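Local coordinates for uncharacterized protein TP-0789 domain-containing protein (Nitrosomonas europaea ATCC 19718, PDB 3BUU), which is of unknown function but belongs to the LolA superfamily, whose founding member carries lipoproteins across the periplasm, and so probably binds a lipid-like ligand, at residues S11-A16 with Y115-L120; E123-E128 with P158-F163; R190-D195 with G200-L205. All coordinates share one frame; numbering follows the deposited sequence. Where two conformers were deposited one is given.

How the interactions relate
The three contacts show how one antiparallel framework draws on different chemistry in different places. Interaction 1 is buried and purely apolar, a helix set against strand 115-125. Interaction 2 lies at the surface and uses the far end of that same strand, where a methyl group, an aromatic ring, an ammonium group and a bridging water meet. These two touch, Ala16 O lying 4.2 Å from Pro158 CD. Interaction 3 touches neither, though its nearest atoms come within about 5 Å of interaction 2. It is partly buried and pairs neighbouring strands through backbone hydrogen bonds, whereas the other two depend on side chains reaching between elements that are not paired.

Interaction 1: residues S11-A16 with Y115-L120; sequences SILEKA and YHPQLL
Leu13 and Pro117 mark the closest approach of the two backbones, their CA atoms 7.2 Å apart, as helix 9-20 passes over the first half of strand 115-125. At this separation the two backbones meet through side chains. Regular helical bonding is kept within 11-16, with Lys15 N donating to Ser11 O at 2.9 Å. Along the strand, His116 and Gln118 bond instead to strand 128-137, through Thr136 and Glu134.

One methyl carries the contact. Leu13 CD2 rests on the pyrrolidine ring of Pro117, 4.0 Å from CB and 4.1 Å from CG, and the two side chains cross at about a right angle. With CG turned opposite the backbone N (chi1 -170°), the leucine branch extends from the helix to that ring. The same methyl comes within 4.4 Å of Tyr115 O, a loose approach. The Tyr115 ring itself leads away from the helix, and its OH is bonded to Tyr144 N.

Further apolar cover comes from Leu149 and Phe111 on Leu13, and from Leu135 of the neighbouring strand 128-137, which touches Pro117. A helix covering a curved antiparallel sheet recalls LolA itself. Since carbon meets carbon here and no directional bond fixes the pair, the helix is probably positioned at this point by shape and by exclusion of water.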
loop_
_atom_site.group_PDB
_atom_site.type_symbol
_atom_site.label_atom_id
_atom_site.label_comp_id
_atom_site.label_asym_id
_atom_site.label_seq_id
_atom_site.Cartn_x
_atom_site.Cartn_y
_atom_site.Cartn_z
ATOM N N SER A 11 5.702 -14.618 12.027
ATOM C CA SER A 11 5.004 -13.907 13.099
ATOM C C SER A 11 5.379 -12.443 13.162
ATOM O O SER A 11 4.533 -11.615 13.446
ATOM C CB SER A 11 5.127 -14.609 14.446
ATOM O OG SER A 11 6.408 -14.473 15.000
ATOM N N ILE A 12 6.638 -12.116 12.864
ATOM C CA ILE A 12 7.080 -10.735 12.820
ATOM C C ILE A 12 6.280 -9.996 11.740
ATOM O O ILE A 12 5.772 -8.901 11.960
ATOM C CB ILE A 12 8.595 -10.634 12.542
ATOM C CG1 ILE A 12 9.401 -11.227 13.711
ATOM C CG2 ILE A 12 9.005 -9.185 12.349
ATOM C CD1 ILE A 12 10.852 -11.463 13.317
ATOM N N LEU A 13 6.189 -10.594 10.557
ATOM C CA LEU A 13 5.461 -9.955 9.468
ATOM C C LEU A 13 3.989 -9.783 9.817
ATOM O O LEU A 13 3.401 -8.750 9.505
ATOM C CB LEU A 13 5.618 -10.771 8.181
ATOM C CG LEU A 13 5.086 -10.053 6.952
ATOM C CD1 LEU A 13 5.776 -8.741 6.682
ATOM C CD2 LEU A 13 5.167 -11.038 5.746
ATOM N N GLU A 14 3.396 -10.806 10.427
ATOM C CA GLU A 14 1.992 -10.724 10.856
ATOM C C GLU A 14 1.768 -9.573 11.816
ATOM O O GLU A 14 0.784 -8.831 11.726
ATOM C CB GLU A 14 1.578 -12.033 11.557
ATOM C CG GLU A 14 1.195 -13.148 10.603
ATOM C CD GLU A 14 1.175 -14.546 11.209
ATOM O OE1 GLU A 14 1.675 -14.776 12.333
ATOM O OE2 GLU A 14 0.668 -15.448 10.507
ATOM N N LYS A 15 2.683 -9.445 12.768
ATOM C CA LYS A 15 2.581 -8.396 13.774
ATOM C C LYS A 15 2.729 -7.031 13.161
ATOM O O LYS A 15 1.989 -6.099 13.525
ATOM C CB LYS A 15 3.538 -8.615 14.938
ATOM C CG LYS A 15 3.165 -9.848 15.751
ATOM C CD LYS A 15 4.174 -10.306 16.760
ATOM C CE LYS A 15 3.702 -11.623 17.396
ATOM N NZ LYS A 15 2.398 -11.449 18.094
ATOM N N ALA A 16 3.664 -6.880 12.239
ATOM C CA ALA A 16 3.811 -5.599 11.544
ATOM C C ALA A 16 2.558 -5.276 10.701
ATOM O O ALA A 16 2.064 -4.132 10.702
ATOM C CB ALA A 16 5.083 -5.612 10.706
ATOM N N TYR A 115 4.053 -12.457 0.094
ATOM C CA TYR A 115 5.498 -12.556 0.185
ATOM C C TYR A 115 5.861 -13.643 1.170
ATOM O O TYR A 115 5.252 -13.762 2.236
ATOM C CB TYR A 115 6.147 -11.253 0.714
ATOM C CG TYR A 115 5.841 -10.090 -0.182
ATOM C CD1 TYR A 115 6.643 -9.805 -1.283
ATOM C CD2 TYR A 115 4.713 -9.319 0.017
ATOM C CE1 TYR A 115 6.315 -8.781 -2.174
ATOM C CE2 TYR A 115 4.366 -8.304 -0.866
ATOM C CZ TYR A 115 5.159 -8.037 -1.964
ATOM O OH TYR A 115 4.806 -7.064 -2.847
ATOM N N HIS A 116 6.908 -14.391 0.844
ATOM C CA HIS A 116 7.517 -15.315 1.801
ATOM C C HIS A 116 8.560 -14.524 2.606
ATOM O O HIS A 116 9.452 -13.933 2.000
ATOM C CB HIS A 116 8.205 -16.421 1.023
ATOM C CG HIS A 116 9.222 -17.166 1.854
ATOM N ND1 HIS A 116 8.895 -18.207 2.691
ATOM C CD2 HIS A 116 10.549 -16.934 2.055
ATOM C CE1 HIS A 116 9.982 -18.634 3.326
ATOM N NE2 HIS A 116 10.997 -17.870 2.954
ATOM N N PRO A 117 8.435 -14.463 3.937
ATOM C CA PRO A 117 9.398 -13.733 4.748
ATOM C C PRO A 117 10.535 -14.596 5.298
ATOM O O PRO A 117 10.317 -15.736 5.673
ATOM C CB PRO A 117 8.526 -13.251 5.910
ATOM C CG PRO A 117 7.548 -14.351 6.109
ATOM C CD PRO A 117 7.317 -14.963 4.743
ATOM N N GLN A 118 11.718 -14.013 5.365
ATOM C CA GLN A 118 12.847 -14.642 6.006
ATOM C C GLN A 118 13.643 -13.526 6.631
ATOM O O GLN A 118 13.811 -12.455 6.049
ATOM C CB GLN A 118 13.671 -15.385 4.952
ATOM C CG GLN A 118 14.903 -16.122 5.481
ATOM C CD GLN A 118 15.517 -17.050 4.415
ATOM O OE1 GLN A 118 14.817 -17.759 3.692
ATOM N NE2 GLN A 118 16.830 -17.072 4.358
ATOM N N LEU A 119 14.187 -13.784 7.816
ATOM C CA LEU A 119 15.079 -12.796 8.404
ATOM C C LEU A 119 16.355 -12.691 7.593
ATOM O O LEU A 119 17.068 -13.689 7.425
ATOM C CB LEU A 119 15.402 -13.179 9.845
ATOM C CG LEU A 119 16.267 -12.205 10.646
ATOM C CD1 LEU A 119 15.552 -10.926 11.015
ATOM C CD2 LEU A 119 16.834 -12.903 11.862
ATOM N N LEU A 120 16.672 -11.510 7.102
ATOM C CA LEU A 120 17.913 -11.263 6.366
ATOM C C LEU A 120 19.005 -10.964 7.374
ATOM O O LEU A 120 20.090 -11.555 7.327
ATOM C CB LEU A 120 17.706 -10.121 5.356
ATOM C CG LEU A 120 18.990 -9.778 4.591
ATOM C CD1 LEU A 120 19.488 -10.990 3.776
ATOM C CD2 LEU A 120 18.661 -8.609 3.706
#

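Interaction 2: residues E123-E128 with P158-F163; sequences ESIDDE and PYKAEF
Ile125 meets Tyr159 and Lys160 at the tip of a beta hairpin, where a type II' turn from Ile125 to Glu128 links strands 115-125 and 128-137. The turn is closed by Ile125 N donating to Glu128 O at 3.0 Å. In the sheet, strands 128-137 and 146-152 lie between the two segments, so the side chains reach across these neighbours.

The compact part centres on Ile125 CD1, which comes obliquely to the Tyr159 ring, 3.9 Å from CE2. The isoleucine chain also runs tip to tip with Lys160, placing CD1 4.0 Å from NZ. Tyr159 and Lys160 are adjacent yet both point toward the hairpin. Both pair with Trp150, and Tyr159 has a helix-like psi of -56°, which together meet the description of a classic beta bulge. Tyr130 stacks on Tyr159 and also touches Ile125.

The looser side is polar and wet. Glu123 OE1 and Lys160 NZ stand 4.8 Å apart, too far for a direct bond, although their opposite charges probably still attract. Glu123 has other partners in Arg121 and Trp150, and Lys160 makes a cation-pi contact with Trp150. The extended lysine chain carries its ammonium group to the water that fills the interval: this water accepts from Lys160 NZ at 2.8 Å and donates to Glu123 OE1 at 2.7 Å.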
loop_
_atom_site.group_PDB
_atom_site.type_symbol
_atom_site.label_atom_id
_atom_site.label_comp_id
_atom_site.label_asym_id
_atom_site.label_seq_id
_atom_site.Cartn_x
_atom_site.Cartn_y
_atom_site.Cartn_z
ATOM N N GLU A 123 19.511 -5.184 12.442
ATOM C CA GLU A 123 20.262 -3.936 12.371
ATOM C C GLU A 123 19.946 -3.062 13.563
ATOM O O GLU A 123 18.808 -3.003 13.997
ATOM C CB GLU A 123 19.873 -3.122 11.129
ATOM C CG GLU A 123 20.453 -3.511 9.838
ATOM C CD GLU A 123 20.197 -2.544 8.685
ATOM O OE1 GLU A 123 19.763 -1.383 8.842
ATOM O OE2 GLU A 123 20.527 -2.997 7.576
ATOM N N SER A 124 20.961 -2.381 14.068
ATOM C CA SER A 124 20.813 -1.385 15.100
ATOM C C SER A 124 20.974 -0.030 14.434
ATOM O O SER A 124 21.906 0.195 13.674
ATOM C CB SER A 124 21.927 -1.547 16.143
ATOM O OG SER A 124 21.911 -2.847 16.702
ATOM N N ILE A 125 20.065 0.872 14.694
ATOM C CA ILE A 125 20.204 2.197 14.161
ATOM C C ILE A 125 19.903 2.927 15.451
ATOM O O ILE A 125 18.740 3.014 15.865
ATOM C CB ILE A 125 19.212 2.476 12.958
ATOM C CG1 ILE A 125 19.373 1.461 11.802
ATOM C CG2 ILE A 125 19.333 3.911 12.439
ATOM C CD1 ILE A 125 18.298 1.586 10.678
ATOM N N ASP A 126 20.984 3.397 16.103
ATOM C CA ASP A 126 20.923 4.020 17.444
ATOM C C ASP A 126 20.651 3.070 18.631
ATOM O O ASP A 126 21.275 2.015 18.705
ATOM C CB ASP A 126 20.023 5.261 17.447
ATOM C CG ASP A 126 20.741 6.518 17.978
ATOM O OD1 ASP A 126 21.765 6.431 18.720
ATOM O OD2 ASP A 126 20.239 7.605 17.629
ATOM N N ASP A 127 19.775 3.415 19.581
ATOM C CA ASP A 127 19.474 2.457 20.646
ATOM C C ASP A 127 18.289 1.549 20.284
ATOM O O ASP A 127 17.743 0.852 21.174
ATOM C CB ASP A 127 19.368 3.084 22.068
ATOM C CG ASP A 127 18.191 4.038 22.225
ATOM O OD1 ASP A 127 17.566 4.435 21.215
ATOM O OD2 ASP A 127 17.895 4.406 23.385
ATOM N N GLU A 128 17.922 1.539 18.986
ATOM C CA GLU A 128 16.835 0.723 18.447
ATOM C C GLU A 128 17.326 -0.412 17.562
ATOM O O GLU A 128 18.127 -0.225 16.664
ATOM C CB GLU A 128 15.863 1.569 17.640
ATOM C CG GLU A 128 15.134 2.599 18.471
ATOM C CD GLU A 128 14.141 1.952 19.397
ATOM O OE1 GLU A 128 14.559 1.435 20.459
ATOM O OE2 GLU A 128 12.946 1.950 19.059
ATOM N N PRO A 158 6.308 -1.383 11.924
ATOM C CA PRO A 158 7.080 -1.175 10.684
ATOM C C PRO A 158 7.835 0.141 10.789
ATOM O O PRO A 158 7.276 1.157 11.232
ATOM C CB PRO A 158 5.976 -1.167 9.608
ATOM C CG PRO A 158 4.746 -0.670 10.317
ATOM C CD PRO A 158 4.857 -1.203 11.734
ATOM N N TYR A 159 9.065 0.134 10.277
ATOM C CA TYR A 159 9.923 1.295 10.350
ATOM C C TYR A 159 10.199 1.870 8.972
ATOM O O TYR A 159 9.964 3.049 8.733
ATOM C CB TYR A 159 11.223 0.921 11.083
ATOM C CG TYR A 159 12.293 1.974 11.075
ATOM C CD1 TYR A 159 12.080 3.229 11.615
ATOM C CD2 TYR A 159 13.533 1.695 10.535
ATOM C CE1 TYR A 159 13.081 4.184 11.602
ATOM C CE2 TYR A 159 14.528 2.637 10.512
ATOM C CZ TYR A 159 14.303 3.860 11.058
ATOM O OH TYR A 159 15.281 4.825 11.030
ATOM N N LYS A 160 10.718 1.048 8.059
ATOM C CA LYS A 160 11.024 1.496 6.721
ATOM C C LYS A 160 11.094 0.275 5.837
ATOM O O LYS A 160 11.166 -0.873 6.312
ATOM C CB LYS A 160 12.356 2.289 6.701
ATOM C CG LYS A 160 13.604 1.454 6.861
ATOM C CD LYS A 160 14.870 2.304 6.865
ATOM C CE LYS A 160 16.124 1.404 6.904
ATOM N NZ LYS A 160 17.356 2.221 6.798
ATOM N N ALA A 161 11.063 0.520 4.537
ATOM C CA ALA A 161 11.157 -0.535 3.559
ATOM C C ALA A 161 11.989 -0.103 2.380
ATOM O O ALA A 161 12.112 1.080 2.057
ATOM C CB ALA A 161 9.774 -1.006 3.144
ATOM N N GLU A 162 12.522 -1.123 1.704
ATOM C CA GLU A 162 13.217 -0.942 0.409
ATOM C C GLU A 162 12.545 -1.852 -0.599
ATOM O O GLU A 162 12.328 -3.042 -0.313
ATOM C CB GLU A 162 14.705 -1.294 0.556
ATOM C CG GLU A 162 15.519 -0.332 1.406
ATOM C CD GLU A 162 16.959 -0.735 1.537
ATOM O OE1 GLU A 162 17.303 -1.855 1.157
ATOM O OE2 GLU A 162 17.734 0.063 2.085
ATOM N N PHE A 163 12.228 -1.307 -1.781
ATOM C CA PHE A 163 11.464 -2.045 -2.789
ATOM C C PHE A 163 12.381 -2.273 -3.981
ATOM O O PHE A 163 13.016 -1.320 -4.450
ATOM C CB PHE A 163 10.238 -1.213 -3.222
ATOM C CG PHE A 163 9.315 -0.946 -2.098
ATOM C CD1 PHE A 163 8.244 -1.821 -1.869
ATOM C CD2 PHE A 163 9.522 0.135 -1.232
ATOM C CE1 PHE A 163 7.387 -1.613 -0.796
ATOM C CE2 PHE A 163 8.663 0.356 -0.158
ATOM C CZ PHE A 163 7.593 -0.510 0.053
HETATM O O HOH W 1 19.563 0.532 6.901
#

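Interaction 3: residues R190-D195 with G200-L205; sequences RIIMED and GEVSVL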
loop_
_atom_site.group_PDB
_atom_site.type_symbol
_atom_site.label_atom_id
_atom_site.label_comp_id
_atom_site.label_asym_id
_atom_site.label_seq_id
_atom_site.Cartn_x
_atom_site.Cartn_y
_atom_site.Cartn_z
ATOM N N ARG A 190 1.117 8.213 8.232
ATOM C CA ARG A 190 1.835 8.772 7.122
ATOM C C ARG A 190 2.827 7.755 6.601
ATOM O O ARG A 190 3.552 7.113 7.383
ATOM C CB ARG A 190 2.552 10.039 7.558
ATOM C CG ARG A 190 3.436 10.601 6.461
ATOM C CD ARG A 190 3.955 11.963 6.851
ATOM N NE ARG A 190 2.907 12.936 6.600
ATOM C CZ ARG A 190 3.114 14.234 6.435
ATOM N NH1 ARG A 190 4.327 14.750 6.612
ATOM N NH2 ARG A 190 2.098 15.012 6.108
ATOM N N ILE A 191 2.874 7.604 5.287
ATOM C CA ILE A 191 3.972 6.866 4.698
ATOM C C ILE A 191 4.602 7.770 3.673
ATOM O O ILE A 191 3.920 8.448 2.916
ATOM C CB ILE A 191 3.541 5.529 4.042
ATOM C CG1 ILE A 191 2.985 4.532 5.060
ATOM C CG2 ILE A 191 4.738 4.896 3.319
ATOM C CD1 ILE A 191 2.258 3.343 4.413
ATOM N N ILE A 192 5.930 7.788 3.675
ATOM C CA ILE A 192 6.697 8.585 2.703
ATOM C C ILE A 192 7.421 7.650 1.782
ATOM O O ILE A 192 8.183 6.833 2.249
ATOM C CB ILE A 192 7.674 9.525 3.420
ATOM C CG1 ILE A 192 6.933 10.386 4.469
ATOM C CG2 ILE A 192 8.411 10.399 2.411
ATOM C CD1 ILE A 192 7.120 9.852 5.850
HETATM N N MSE A 193 7.165 7.783 0.491
HETATM C CA MSE A 193 7.785 6.932 -0.537
HETATM C C MSE A 193 8.689 7.778 -1.395
HETATM O O MSE A 193 8.244 8.744 -2.008
HETATM C CB MSE A 193 6.749 6.216 -1.415
HETATM C CG MSE A 193 5.959 5.162 -0.622
HETATM SE SE MSE A 193 4.921 3.987 -1.733
HETATM C CE MSE A 193 4.386 2.903 -0.309
ATOM N N GLU A 194 9.963 7.388 -1.444
ATOM C CA GLU A 194 11.010 8.174 -2.089
ATOM C C GLU A 194 11.558 7.368 -3.269
ATOM O O GLU A 194 11.863 6.174 -3.135
ATOM C CB GLU A 194 12.099 8.434 -1.034
ATOM C CG GLU A 194 13.302 9.259 -1.512
ATOM C CD GLU A 194 14.372 9.401 -0.410
ATOM O OE1 GLU A 194 14.001 9.246 0.771
ATOM O OE2 GLU A 194 15.574 9.654 -0.697
ATOM N N ASP A 195 11.682 8.010 -4.432
ATOM C CA ASP A 195 12.351 7.382 -5.569
ATOM C C ASP A 195 13.814 7.134 -5.220
ATOM O O ASP A 195 14.469 8.027 -4.703
ATOM C CB ASP A 195 12.277 8.302 -6.770
ATOM C CG ASP A 195 12.651 7.608 -8.073
ATOM O OD1 ASP A 195 13.043 6.414 -8.099
ATOM O OD2 ASP A 195 12.572 8.294 -9.097
ATOM N N GLY A 200 13.765 12.399 -8.321
ATOM C CA GLY A 200 13.647 13.308 -7.192
ATOM C C GLY A 200 12.280 13.322 -6.558
ATOM O O GLY A 200 12.044 14.103 -5.632
ATOM N N GLU A 201 11.372 12.469 -7.021
ATOM C CA GLU A 201 10.028 12.466 -6.447
ATOM C C GLU A 201 9.987 11.857 -5.077
ATOM O O GLU A 201 10.587 10.805 -4.808
ATOM C CB GLU A 201 9.096 11.657 -7.322
ATOM C CG GLU A 201 8.665 12.378 -8.572
ATOM C CD GLU A 201 7.811 11.483 -9.463
ATOM O OE1 GLU A 201 7.355 10.371 -9.028
ATOM O OE2 GLU A 201 7.559 11.900 -10.614
ATOM N N VAL A 202 9.162 12.481 -4.246
ATOM C CA VAL A 202 8.761 11.949 -2.944
ATOM C C VAL A 202 7.246 12.047 -2.856
ATOM O O VAL A 202 6.681 13.131 -3.110
ATOM C CB VAL A 202 9.415 12.734 -1.799
ATOM C CG1 VAL A 202 8.915 12.245 -0.460
ATOM C CG2 VAL A 202 10.933 12.629 -1.894
ATOM N N SER A 203 6.578 10.928 -2.552
ATOM C CA SER A 203 5.147 10.923 -2.325
ATOM C C SER A 203 4.860 10.735 -0.872
ATOM O O SER A 203 5.395 9.825 -0.223
ATOM C CB SER A 203 4.493 9.765 -3.101
ATOM O OG SER A 203 4.665 9.904 -4.511
ATOM N N VAL A 204 4.025 11.619 -0.331
ATOM C CA VAL A 204 3.620 11.587 1.066
ATOM C C VAL A 204 2.163 11.157 1.102
ATOM O O VAL A 204 1.281 11.864 0.579
ATOM C CB VAL A 204 3.859 12.946 1.768
ATOM C CG1 VAL A 204 3.397 12.894 3.207
ATOM C CG2 VAL A 204 5.324 13.354 1.662
ATOM N N LEU A 205 1.905 10.010 1.734
ATOM C CA LEU A 205 0.567 9.418 1.856
ATOM C C LEU A 205 0.058 9.611 3.251
ATOM O O LEU A 205 0.690 9.139 4.197
ATOM C CB LEU A 205 0.597 7.901 1.573
ATOM C CG LEU A 205 1.002 7.458 0.180
ATOM C CD1 LEU A 205 2.504 7.545 -0.040
ATOM C CD2 LEU A 205 0.539 6.063 -0.054
HETATM O O HOH W 2 13.472 10.884 -4.518
HETATM O O HOH W 3 15.237 10.421 -7.076
#
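Arg190 lies over Val204 where strands 185-195 and 202-212 pair as a beta hairpin, the short segments antiparallel at 167° with axes 4.7 Å apart. Val204 CG1 is the bump and the flat guanidinium its cover: the methyl sits against one face, offset toward the rim, 3.4 Å from NE. A bend in the arginine chain (chi3 -80°) folds the group back across the valine, and a salt bridge from NE to Asp206 helps to hold it there. With an alanine here, Val204 CG1 would probably lose the plate that covers it and Asp206 would be left without its charged mate.

Farther along the same face, Ile192 CG2 drops between the two valines of the opposite strand. It presses on Val202 CG1 at 3.5 Å, tighter than ordinary carbon contact, and stands farther from Val204 CG2, at 4.3 Å, so the knob sits off-centre in its hollow.

The other face carries Ile191, Met193 (a selenomethionine), Ser203 and Leu205. Here Leu205 CD1 curls over the backbone to lie 3.4 Å from Ile191 O, while Ile32 and Ile106 pack on the leucine from beyond the hairpin. Ser203 OG turns to Thr34 on the neighbouring strand.

Toward the loop Glu194 runs alongside Val202, and a water joins two backbone carbonyls, 2.9 Å from Glu201 O and 3.0 Å from Asp195 O. Beyond the last bridge pair, Glu194 with Val202, Asp195 N donates to Glu201 O over 3.0 Å, almost straight at 177°.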